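Local coordinates for Poly(Beta-D-mannuronate) lyase (Pseudopedobacter saltans, PDB 7O79), which probably cleaves poly(beta-D-mannuronate), the mannuronate-rich part of alginate, as a polysaccharide lyase of family 6, at residues 109-120 / 134-145; 363-371 / 392-403. All coordinates share one frame; numbering follows the deposited sequence.

Contact 1: 109-120 / 134-145; sequences NPSQKSTGYYWV and FKGKNNMQPLVG
V120 and V144 form a parallel bridge with CA atoms 4.7 Å apart, V120 O accepting from G145 N, while L143 O receives both W119 N and V120 N where segment 109-120 turns its corner. Ahead of this corner two loops run together, joined by M140 N to K113 O and, less straight, Y117 N to M140 O. W119 lies flat over K137: the lysine CB makes a CH-pi contact 3.5 Å from the centroid of the six-membered ring, and CE sits over the five-membered ring's CD1. With CG anti to the backbone N (chi1 -174°), the lysine chain slides past the indole, and NZ reaches Y117 O at 2.8 Å. N139 OD1 and Q141 O also accept from NZ, so at least three oxygens grip the amine. The two segments belong to successive coils of a parallel beta-helix, right-handed as in the pectate-lyase-like clan. A leucine in place of W119 would probably leave the lysine methylenes without their flat cover and open a gap beside F134, whose CD1 meets the indole edge. N139 suits its place because its amide both gives and takes: OD1 accepts from K137, while ND2 donates to T115 O (2.9 Å, in the carbonyl plane) and lies 3.3 Å above the centre of the Y117 ring. N109 also uses both amide ends, ND2 donating to G136 O at 2.7 Å and OD1 accepting from N138 N.

Contact 2: 363-371 / 392-403; sequences STKSGKNAI and LGSNLVYDNGAE
S363 and N400 meet at the tightly packed end of this contact, between neighbouring coils near the C-terminal end of the parallel beta-helix, where strand 356-364 pairs with strand 391-397. S363 OG donates to N400 OD1 over a very short 2.5 Å. The serine hydroxyl lies between its own backbone N and carbonyl carbon (chi1 86°), and N400 reaches it with CG anti to its backbone N (chi1 -156°), the asparagine CB and CG resting against T364 O. A serine suits this place because its hydroxyl can donate to N400 and at the same time accept from N327 N of the preceding coil; N400 ND2 in turn reaches N327 OD1. E403 also closes on this serine, its CD 3.5 Å from S363 OG, its carboxylate making a long, weak ion pair with R273.

The other flank is looser and more apolar. A370 has no more than a methyl group to offer the exposed V397: A370 CB lies 3.5 Å from V397 CG2 and almost as near V397 CG1. Further along, I371 sends CD1 across the amide of N395, 3.7 Å from ND2, and past L392 CD2 at 4.0 Å. N395 has a polar task as well: its OD1 accepts from N360 N and its ND2 donates to I357 O, which fixes the amide that the isoleucine touches. Between the two flanks the backbones are joined through solvent: a single water accepts from T364 N at 3.2 Å and donates to Y398 O at 2.8 Å.

How the contacts relate
Contacts 1 and 2 are two samples of the same repeating architecture: each joins one coil of the beta-helix to a neighbouring coil, and both reach the same run of parallel strands. They follow one another along the chain and lie on opposite sides of its centre, with about 39 Å between their centres and about 25 Å between nearest atoms, so they cannot touch. The centre of contact 1 lies about 15 Å from the chain's centre and the contact is partly buried, whereas that of contact 2 lies about 28 Å out, in a smaller surface contact: 416 Å² against 1015 Å². Contact 1 packs the loops before and at a corner; contact 2 joins the last coils near the C-terminal end.

Contact 1: 109-120 / 134-145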
loop_
_atom_site.group_PDB
_atom_site.type_symbol
_atom_site.label_atom_id
_atom_site.label_comp_id
_atom_site.label_asym_id
_atom_site.label_seq_id
_atom_site.Cartn_x
_atom_site.Cartn_y
_atom_site.Cartn_z
ATOM N N ASN A 109 5.393 2.754 -20.159
ATOM C CA ASN A 109 5.318 1.302 -20.181
ATOM C C ASN A 109 6.222 0.662 -21.235
ATOM O O ASN A 109 6.409 1.202 -22.327
ATOM C CB ASN A 109 3.871 0.850 -20.413
ATOM C CG ASN A 109 2.949 1.274 -19.286
ATOM O OD1 ASN A 109 3.314 1.165 -18.112
ATOM N ND2 ASN A 109 1.744 1.726 -19.628
ATOM N N PRO A 110 6.781 -0.500 -20.930
ATOM C CA PRO A 110 7.556 -1.255 -21.916
ATOM C C PRO A 110 6.601 -2.027 -22.820
ATOM O O PRO A 110 5.381 -1.969 -22.659
ATOM C CB PRO A 110 8.382 -2.192 -21.042
ATOM C CG PRO A 110 7.413 -2.523 -19.922
ATOM C CD PRO A 110 6.606 -1.267 -19.681
ATOM N N SER A 111 7.170 -2.770 -23.779
ATOM C CA SER A 111 6.293 -3.489 -24.699
ATOM C C SER A 111 5.824 -4.824 -24.122
ATOM O O SER A 111 4.681 -5.224 -24.360
ATOM C CB SER A 111 6.967 -3.685 -26.063
ATOM O OG SER A 111 8.183 -4.385 -25.938
ATOM N N GLN A 112 6.660 -5.544 -23.373
ATOM C CA GLN A 112 6.201 -6.787 -22.760
ATOM C C GLN A 112 5.819 -6.476 -21.312
ATOM O O GLN A 112 6.588 -5.824 -20.602
ATOM C CB GLN A 112 7.234 -7.931 -22.717
ATOM C CG GLN A 112 7.681 -8.693 -24.010
ATOM C CD GLN A 112 8.580 -7.887 -24.947
ATOM O OE1 GLN A 112 8.253 -7.622 -26.096
ATOM N NE2 GLN A 112 9.820 -7.640 -24.476
ATOM N N LYS A 113 4.676 -6.995 -20.859
ATOM C CA LYS A 113 4.331 -6.929 -19.439
ATOM C C LYS A 113 5.424 -7.532 -18.558
ATOM O O LYS A 113 5.684 -7.047 -17.451
ATOM C CB LYS A 113 2.997 -7.643 -19.208
ATOM C CG LYS A 113 2.647 -7.885 -17.742
ATOM C CD LYS A 113 1.328 -8.631 -17.607
ATOM C CE LYS A 113 1.450 -10.122 -17.937
ATOM N NZ LYS A 113 0.184 -10.838 -17.568
ATOM N N SER A 114 6.079 -8.587 -19.033
ATOM C CA SER A 114 7.115 -9.267 -18.267
ATOM C C SER A 114 8.384 -8.438 -18.079
ATOM O O SER A 114 9.245 -8.831 -17.292
ATOM C CB SER A 114 7.460 -10.570 -18.964
ATOM O OG SER A 114 8.043 -10.263 -20.219
ATOM N N THR A 115 8.535 -7.322 -18.783
ATOM C CA THR A 115 9.651 -6.414 -18.528
ATOM C C THR A 115 9.279 -5.599 -17.291
ATOM O O THR A 115 8.606 -4.566 -17.374
ATOM C CB THR A 115 9.911 -5.532 -19.741
ATOM O OG1 THR A 115 10.237 -6.363 -20.863
ATOM C CG2 THR A 115 11.079 -4.582 -19.478
ATOM N N GLY A 116 9.699 -6.085 -16.125
ATOM C CA GLY A 116 9.293 -5.491 -14.858
ATOM C C GLY A 116 10.190 -4.360 -14.377
ATOM O O GLY A 116 11.410 -4.399 -14.540
ATOM N N TYR A 117 9.560 -3.354 -13.762
ATOM C CA TYR A 117 10.249 -2.331 -12.977
ATOM C C TYR A 117 9.240 -1.548 -12.135
ATOM O O TYR A 117 8.055 -1.446 -12.490
ATOM C CB TYR A 117 11.058 -1.376 -13.868
ATOM C CG TYR A 117 10.342 -0.759 -15.072
ATOM C CD1 TYR A 117 9.655 0.445 -14.951
ATOM C CD2 TYR A 117 10.438 -1.326 -16.339
ATOM C CE1 TYR A 117 9.025 1.034 -16.038
ATOM C CE2 TYR A 117 9.818 -0.736 -17.443
ATOM C CZ TYR A 117 9.117 0.451 -17.286
ATOM O OH TYR A 117 8.496 1.065 -18.365
ATOM N N TYR A 118 9.713 -1.017 -11.008
ATOM C CA TYR A 118 8.854 -0.148 -10.212
ATOM C C TYR A 118 8.676 1.195 -10.910
ATOM O O TYR A 118 9.444 1.571 -11.795
ATOM C CB TYR A 118 9.443 0.145 -8.833
ATOM C CG TYR A 118 9.734 -1.011 -7.924
ATOM C CD1 TYR A 118 10.966 -1.646 -7.957
ATOM C CD2 TYR A 118 8.794 -1.440 -6.987
ATOM C CE1 TYR A 118 11.250 -2.697 -7.104
ATOM C CE2 TYR A 118 9.071 -2.494 -6.125
ATOM C CZ TYR A 118 10.296 -3.117 -6.186
ATOM O OH TYR A 118 10.583 -4.165 -5.323
ATOM N N TRP A 119 7.678 1.952 -10.464
ATOM C CA TRP A 119 7.667 3.351 -10.860
ATOM C C TRP A 119 8.323 4.229 -9.800
ATOM O O TRP A 119 9.073 5.154 -10.139
ATOM C CB TRP A 119 6.239 3.798 -11.178
ATOM C CG TRP A 119 5.891 3.483 -12.621
ATOM C CD1 TRP A 119 6.589 2.671 -13.466
ATOM C CD2 TRP A 119 4.771 3.965 -13.365
ATOM N NE1 TRP A 119 5.979 2.622 -14.692
ATOM C CE2 TRP A 119 4.856 3.407 -14.655
ATOM C CE3 TRP A 119 3.702 4.813 -13.063
ATOM C CZ2 TRP A 119 3.920 3.678 -15.651
ATOM C CZ3 TRP A 119 2.760 5.074 -14.054
ATOM C CH2 TRP A 119 2.885 4.513 -15.336
ATOM N N VAL A 120 8.130 3.912 -8.518
ATOM C CA VAL A 120 8.793 4.626 -7.433
ATOM C C VAL A 120 9.276 3.590 -6.430
ATOM O O VAL A 120 8.484 2.771 -5.951
ATOM C CB VAL A 120 7.852 5.648 -6.743
ATOM C CG1 VAL A 120 8.579 6.361 -5.626
ATOM C CG2 VAL A 120 7.289 6.654 -7.748
ATOM N N PHE A 134 0.111 9.255 -11.184
ATOM C CA PHE A 134 0.592 8.025 -11.798
ATOM C C PHE A 134 -0.548 7.378 -12.567
ATOM O O PHE A 134 -1.591 7.058 -11.989
ATOM C CB PHE A 134 1.156 7.079 -10.729
ATOM C CG PHE A 134 2.174 7.732 -9.829
ATOM C CD1 PHE A 134 3.506 7.780 -10.208
ATOM C CD2 PHE A 134 1.789 8.373 -8.664
ATOM C CE1 PHE A 134 4.450 8.383 -9.417
ATOM C CE2 PHE A 134 2.727 8.989 -7.856
ATOM C CZ PHE A 134 4.070 8.997 -8.232
ATOM N N LYS A 135 -0.351 7.182 -13.866
ATOM C CA LYS A 135 -1.425 6.701 -14.723
ATOM C C LYS A 135 -0.921 5.650 -15.704
ATOM O O LYS A 135 0.040 5.894 -16.441
ATOM C CB LYS A 135 -2.060 7.860 -15.496
ATOM C CG LYS A 135 -3.203 7.379 -16.384
ATOM C CD LYS A 135 -3.859 8.507 -17.157
ATOM C CE LYS A 135 -5.054 7.989 -17.951
ATOM N NZ LYS A 135 -4.611 7.058 -19.021
ATOM N N GLY A 136 -1.570 4.488 -15.719
ATOM C CA GLY A 136 -1.422 3.557 -16.818
ATOM C C GLY A 136 -0.339 2.499 -16.703
ATOM O O GLY A 136 -0.093 1.794 -17.690
ATOM N N LYS A 137 0.311 2.342 -15.547
ATOM C CA LYS A 137 1.351 1.322 -15.448
ATOM C C LYS A 137 0.774 -0.057 -15.762
ATOM O O LYS A 137 -0.282 -0.440 -15.241
ATOM C CB LYS A 137 1.983 1.321 -14.061
ATOM C CG LYS A 137 3.175 0.382 -13.962
ATOM C CD LYS A 137 3.675 0.229 -12.528
ATOM C CE LYS A 137 5.132 -0.150 -12.520
ATOM N NZ LYS A 137 5.293 -1.649 -12.606
ATOM N N ASN A 138 1.456 -0.807 -16.634
ATOM C CA ASN A 138 0.868 -2.044 -17.125
ATOM C C ASN A 138 1.820 -3.234 -17.082
ATOM O O ASN A 138 1.464 -4.307 -17.583
ATOM C CB ASN A 138 0.309 -1.836 -18.541
ATOM C CG ASN A 138 1.391 -1.724 -19.611
ATOM O OD1 ASN A 138 2.586 -1.754 -19.321
ATOM N ND2 ASN A 138 0.963 -1.638 -20.866
ATOM N N ASN A 139 2.991 -3.099 -16.465
ATOM C CA ASN A 139 3.983 -4.166 -16.401
ATOM C C ASN A 139 4.142 -4.676 -14.973
ATOM O O ASN A 139 3.605 -4.113 -14.012
ATOM C CB ASN A 139 5.339 -3.689 -16.933
ATOM C CG ASN A 139 5.905 -2.510 -16.135
ATOM O OD1 ASN A 139 5.157 -1.738 -15.534
ATOM N ND2 ASN A 139 7.227 -2.387 -16.119
ATOM N N MET A 140 4.920 -5.750 -14.852
ATOM C CA MET A 140 5.234 -6.363 -13.572
ATOM C C MET A 140 5.946 -5.366 -12.653
ATOM O O MET A 140 6.501 -4.364 -13.105
ATOM C CB MET A 140 6.109 -7.603 -13.791
ATOM C CG MET A 140 5.388 -8.864 -14.324
ATOM S SD MET A 140 3.663 -9.123 -13.801
ATOM C CE MET A 140 3.881 -9.585 -12.095
ATOM N N GLN A 141 5.915 -5.665 -11.331
ATOM C CA GLN A 141 6.493 -4.908 -10.209
ATOM C C GLN A 141 5.490 -3.908 -9.647
ATOM O O GLN A 141 4.712 -3.303 -10.393
ATOM C CB GLN A 141 7.798 -4.207 -10.605
ATOM C CG GLN A 141 8.899 -5.208 -10.870
ATOM C CD GLN A 141 9.294 -5.928 -9.598
ATOM O OE1 GLN A 141 8.940 -7.081 -9.384
ATOM N NE2 GLN A 141 10.181 -5.302 -8.830
ATOM N N PRO A 142 5.474 -3.733 -8.333
ATOM C CA PRO A 142 4.585 -2.731 -7.732
ATOM C C PRO A 142 4.826 -1.348 -8.327
ATOM O O PRO A 142 5.920 -1.028 -8.801
ATOM C CB PRO A 142 4.951 -2.771 -6.244
ATOM C CG PRO A 142 5.612 -4.096 -6.024
ATOM C CD PRO A 142 6.250 -4.495 -7.343
ATOM N N LEU A 143 3.773 -0.532 -8.324
ATOM C CA LEU A 143 3.937 0.858 -8.731
ATOM C C LEU A 143 4.851 1.595 -7.750
ATOM O O LEU A 143 5.823 2.257 -8.148
ATOM C CB LEU A 143 2.560 1.523 -8.833
ATOM C CG LEU A 143 2.472 2.800 -9.665
ATOM C CD1 LEU A 143 1.082 2.957 -10.270
ATOM C CD2 LEU A 143 2.838 4.026 -8.837
ATOM N N VAL A 144 4.574 1.458 -6.457
ATOM C CA VAL A 144 5.396 2.033 -5.397
ATOM C C VAL A 144 5.893 0.889 -4.538
ATOM O O VAL A 144 5.091 0.070 -4.074
ATOM C CB VAL A 144 4.616 3.047 -4.530
ATOM C CG1 VAL A 144 5.502 3.543 -3.392
ATOM C CG2 VAL A 144 4.138 4.216 -5.351
ATOM N N GLY A 145 7.203 0.834 -4.312
ATOM C CA GLY A 145 7.782 -0.139 -3.412
ATOM C C GLY A 145 8.604 0.472 -2.293
ATOM O O GLY A 145 9.213 1.529 -2.450
#

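Contact 2: 363-371 / 392-403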
loop_
_atom_site.group_PDB
_atom_site.type_symbol
_atom_site.label_atom_id
_atom_site.label_comp_id
_atom_site.label_asym_id
_atom_site.label_seq_id
_atom_site.Cartn_x
_atom_site.Cartn_y
_atom_site.Cartn_z
ATOM N N SER A 363 -23.997 -3.891 6.148
ATOM C CA SER A 363 -25.069 -4.467 5.345
ATOM C C SER A 363 -24.439 -5.215 4.179
ATOM O O SER A 363 -23.361 -4.848 3.707
ATOM C CB SER A 363 -26.060 -3.386 4.879
ATOM O OG SER A 363 -25.637 -2.763 3.678
ATOM N N THR A 364 -25.095 -6.312 3.764
ATOM C CA THR A 364 -24.628 -7.189 2.705
ATOM C C THR A 364 -25.723 -7.328 1.657
ATOM O O THR A 364 -26.912 -7.251 1.975
ATOM C CB THR A 364 -24.226 -8.606 3.226
ATOM O OG1 THR A 364 -25.399 -9.372 3.568
ATOM C CG2 THR A 364 -23.280 -8.533 4.428
ATOM N N LYS A 365 -25.305 -7.543 0.407
ATOM C CA LYS A 365 -26.257 -7.681 -0.696
ATOM C C LYS A 365 -27.167 -8.894 -0.517
ATOM O O LYS A 365 -28.349 -8.855 -0.881
ATOM C CB LYS A 365 -25.510 -7.786 -2.027
ATOM C CG LYS A 365 -24.864 -6.494 -2.483
ATOM C CD LYS A 365 -24.187 -6.669 -3.831
ATOM C CE LYS A 365 -23.733 -5.325 -4.421
ATOM N NZ LYS A 365 -22.418 -4.880 -3.860
ATOM N N SER A 366 -26.627 -9.989 0.008
ATOM C CA SER A 366 -27.394 -11.207 0.243
ATOM C C SER A 366 -28.324 -11.108 1.448
ATOM O O SER A 366 -29.248 -11.917 1.573
ATOM C CB SER A 366 -26.434 -12.371 0.474
ATOM O OG SER A 366 -25.730 -12.175 1.690
ATOM N N GLY A 367 -28.091 -10.153 2.347
ATOM C CA GLY A 367 -28.795 -10.162 3.617
ATOM C C GLY A 367 -28.394 -11.296 4.539
ATOM O O GLY A 367 -29.142 -11.628 5.465
ATOM N N LYS A 368 -27.250 -11.929 4.276
ATOM C CA LYS A 368 -26.638 -12.918 5.149
ATOM C C LYS A 368 -25.170 -12.575 5.352
ATOM O O LYS A 368 -24.584 -11.789 4.603
ATOM C CB LYS A 368 -26.729 -14.328 4.571
ATOM C CG LYS A 368 -28.137 -14.745 4.208
ATOM C CD LYS A 368 -28.126 -16.134 3.603
ATOM C CE LYS A 368 -29.480 -16.791 3.781
ATOM N NZ LYS A 368 -29.332 -18.284 3.774
ATOM N N ASN A 369 -24.585 -13.188 6.378
ATOM C CA ASN A 369 -23.141 -13.127 6.638
ATOM C C ASN A 369 -22.625 -11.707 6.852
ATOM O O ASN A 369 -21.517 -11.375 6.430
ATOM C CB ASN A 369 -22.343 -13.813 5.528
ATOM C CG ASN A 369 -22.783 -15.242 5.295
ATOM O OD1 ASN A 369 -22.855 -16.046 6.236
ATOM N ND2 ASN A 369 -23.051 -15.578 4.044
ATOM N N ALA A 370 -23.402 -10.871 7.549
ATOM C CA ALA A 370 -22.850 -9.599 8.011
ATOM C C ALA A 370 -21.605 -9.829 8.862
ATOM O O ALA A 370 -20.575 -9.166 8.687
ATOM C CB ALA A 370 -23.897 -8.817 8.803
ATOM N N ILE A 371 -21.687 -10.754 9.807
ATOM C CA ILE A 371 -20.517 -11.268 10.500
ATOM C C ILE A 371 -20.490 -12.770 10.277
ATOM O O ILE A 371 -21.487 -13.462 10.511
ATOM C CB ILE A 371 -20.529 -10.913 11.997
ATOM C CG1 ILE A 371 -20.624 -9.396 12.150
ATOM C CG2 ILE A 371 -19.275 -11.430 12.672
ATOM C CD1 ILE A 371 -20.402 -8.924 13.525
ATOM N N LEU A 392 -17.030 -9.255 20.695
ATOM C CA LEU A 392 -17.984 -8.971 19.629
ATOM C C LEU A 392 -19.257 -8.385 20.210
ATOM O O LEU A 392 -19.974 -9.068 20.947
ATOM C CB LEU A 392 -18.354 -10.234 18.861
ATOM C CG LEU A 392 -17.536 -10.713 17.688
ATOM C CD1 LEU A 392 -17.857 -12.171 17.465
ATOM C CD2 LEU A 392 -17.970 -9.905 16.480
ATOM N N GLY A 393 -19.569 -7.158 19.833
ATOM C CA GLY A 393 -20.860 -6.603 20.196
ATOM C C GLY A 393 -20.992 -5.219 19.628
ATOM O O GLY A 393 -20.075 -4.694 18.994
ATOM N N SER A 394 -22.165 -4.628 19.864
ATOM C CA SER A 394 -22.453 -3.269 19.418
ATOM C C SER A 394 -22.242 -3.116 17.914
ATOM O O SER A 394 -21.947 -2.031 17.420
ATOM C CB SER A 394 -21.619 -2.249 20.187
ATOM O OG SER A 394 -21.946 -2.263 21.561
ATOM N N ASN A 395 -22.380 -4.204 17.171
ATOM C CA ASN A 395 -22.365 -4.141 15.723
ATOM C C ASN A 395 -23.800 -4.075 15.220
ATOM O O ASN A 395 -24.684 -4.764 15.737
ATOM C CB ASN A 395 -21.635 -5.350 15.144
ATOM C CG ASN A 395 -20.190 -5.372 15.554
ATOM O OD1 ASN A 395 -19.487 -4.390 15.352
ATOM N ND2 ASN A 395 -19.744 -6.469 16.170
ATOM N N LEU A 396 -24.035 -3.229 14.231
ATOM C CA LEU A 396 -25.386 -2.934 13.784
ATOM C C LEU A 396 -25.544 -3.345 12.326
ATOM O O LEU A 396 -24.864 -2.806 11.447
ATOM C CB LEU A 396 -25.686 -1.452 13.994
ATOM C CG LEU A 396 -27.009 -0.909 13.466
ATOM C CD1 LEU A 396 -28.202 -1.689 14.014
ATOM C CD2 LEU A 396 -27.097 0.560 13.868
ATOM N N VAL A 397 -26.435 -4.300 12.077
ATOM C CA VAL A 397 -26.687 -4.821 10.736
ATOM C C VAL A 397 -28.001 -4.247 10.226
ATOM O O VAL A 397 -29.069 -4.513 10.800
ATOM C CB VAL A 397 -26.721 -6.358 10.720
ATOM C CG1 VAL A 397 -26.909 -6.856 9.300
ATOM C CG2 VAL A 397 -25.429 -6.931 11.327
ATOM N N TYR A 398 -27.918 -3.479 9.142
ATOM C CA TYR A 398 -29.071 -2.872 8.495
ATOM C C TYR A 398 -29.645 -3.755 7.404
ATOM O O TYR A 398 -28.939 -4.544 6.778
ATOM C CB TYR A 398 -28.710 -1.526 7.872
ATOM C CG TYR A 398 -28.532 -0.409 8.864
ATOM C CD1 TYR A 398 -27.370 -0.288 9.604
ATOM C CD2 TYR A 398 -29.543 0.515 9.078
ATOM C CE1 TYR A 398 -27.208 0.746 10.510
ATOM C CE2 TYR A 398 -29.395 1.548 9.987
ATOM C CZ TYR A 398 -28.231 1.660 10.702
ATOM O OH TYR A 398 -28.079 2.695 11.598
ATOM N N ASP A 399 -30.949 -3.600 7.174
ATOM C CA ASP A 399 -31.563 -4.107 5.956
ATOM C C ASP A 399 -30.866 -3.427 4.783
ATOM O O ASP A 399 -30.776 -2.199 4.734
ATOM C CB ASP A 399 -33.073 -3.805 5.963
ATOM C CG ASP A 399 -33.789 -4.296 4.720
ATOM O OD1 ASP A 399 -33.146 -4.661 3.710
ATOM O OD2 ASP A 399 -35.031 -4.325 4.752
ATOM N N ASN A 400 -30.322 -4.222 3.860
ATOM C CA ASN A 400 -29.644 -3.620 2.720
ATOM C C ASN A 400 -30.580 -2.816 1.829
ATOM O O ASN A 400 -30.107 -1.961 1.075
ATOM C CB ASN A 400 -28.927 -4.690 1.914
ATOM C CG ASN A 400 -27.780 -4.130 1.123
ATOM O OD1 ASN A 400 -26.810 -3.650 1.689
ATOM N ND2 ASN A 400 -27.856 -4.245 -0.201
ATOM N N GLY A 401 -31.878 -3.060 1.898
ATOM C CA GLY A 401 -32.830 -2.258 1.160
ATOM C C GLY A 401 -33.333 -1.053 1.919
ATOM O O GLY A 401 -34.210 -0.344 1.410
ATOM N N ALA A 402 -32.813 -0.809 3.136
ATOM C CA ALA A 402 -33.240 0.322 3.961
ATOM C C ALA A 402 -32.079 0.892 4.788
ATOM O O ALA A 402 -32.237 1.137 5.989
ATOM C CB ALA A 402 -34.392 -0.091 4.889
ATOM N N GLU A 403 -30.914 1.101 4.164
ATOM C CA GLU A 403 -29.647 1.531 4.764
ATOM C C GLU A 403 -29.701 2.902 5.438
ATOM O O GLU A 403 -30.642 3.676 5.208
ATOM C CB GLU A 403 -28.545 1.490 3.695
ATOM C CG GLU A 403 -27.906 0.110 3.498
ATOM C CD GLU A 403 -27.193 -0.038 2.153
ATOM O OE1 GLU A 403 -27.607 -0.918 1.375
ATOM O OE2 GLU A 403 -26.301 0.768 1.806
HETATM O O HOH W 1 -27.899 -6.632 5.261
#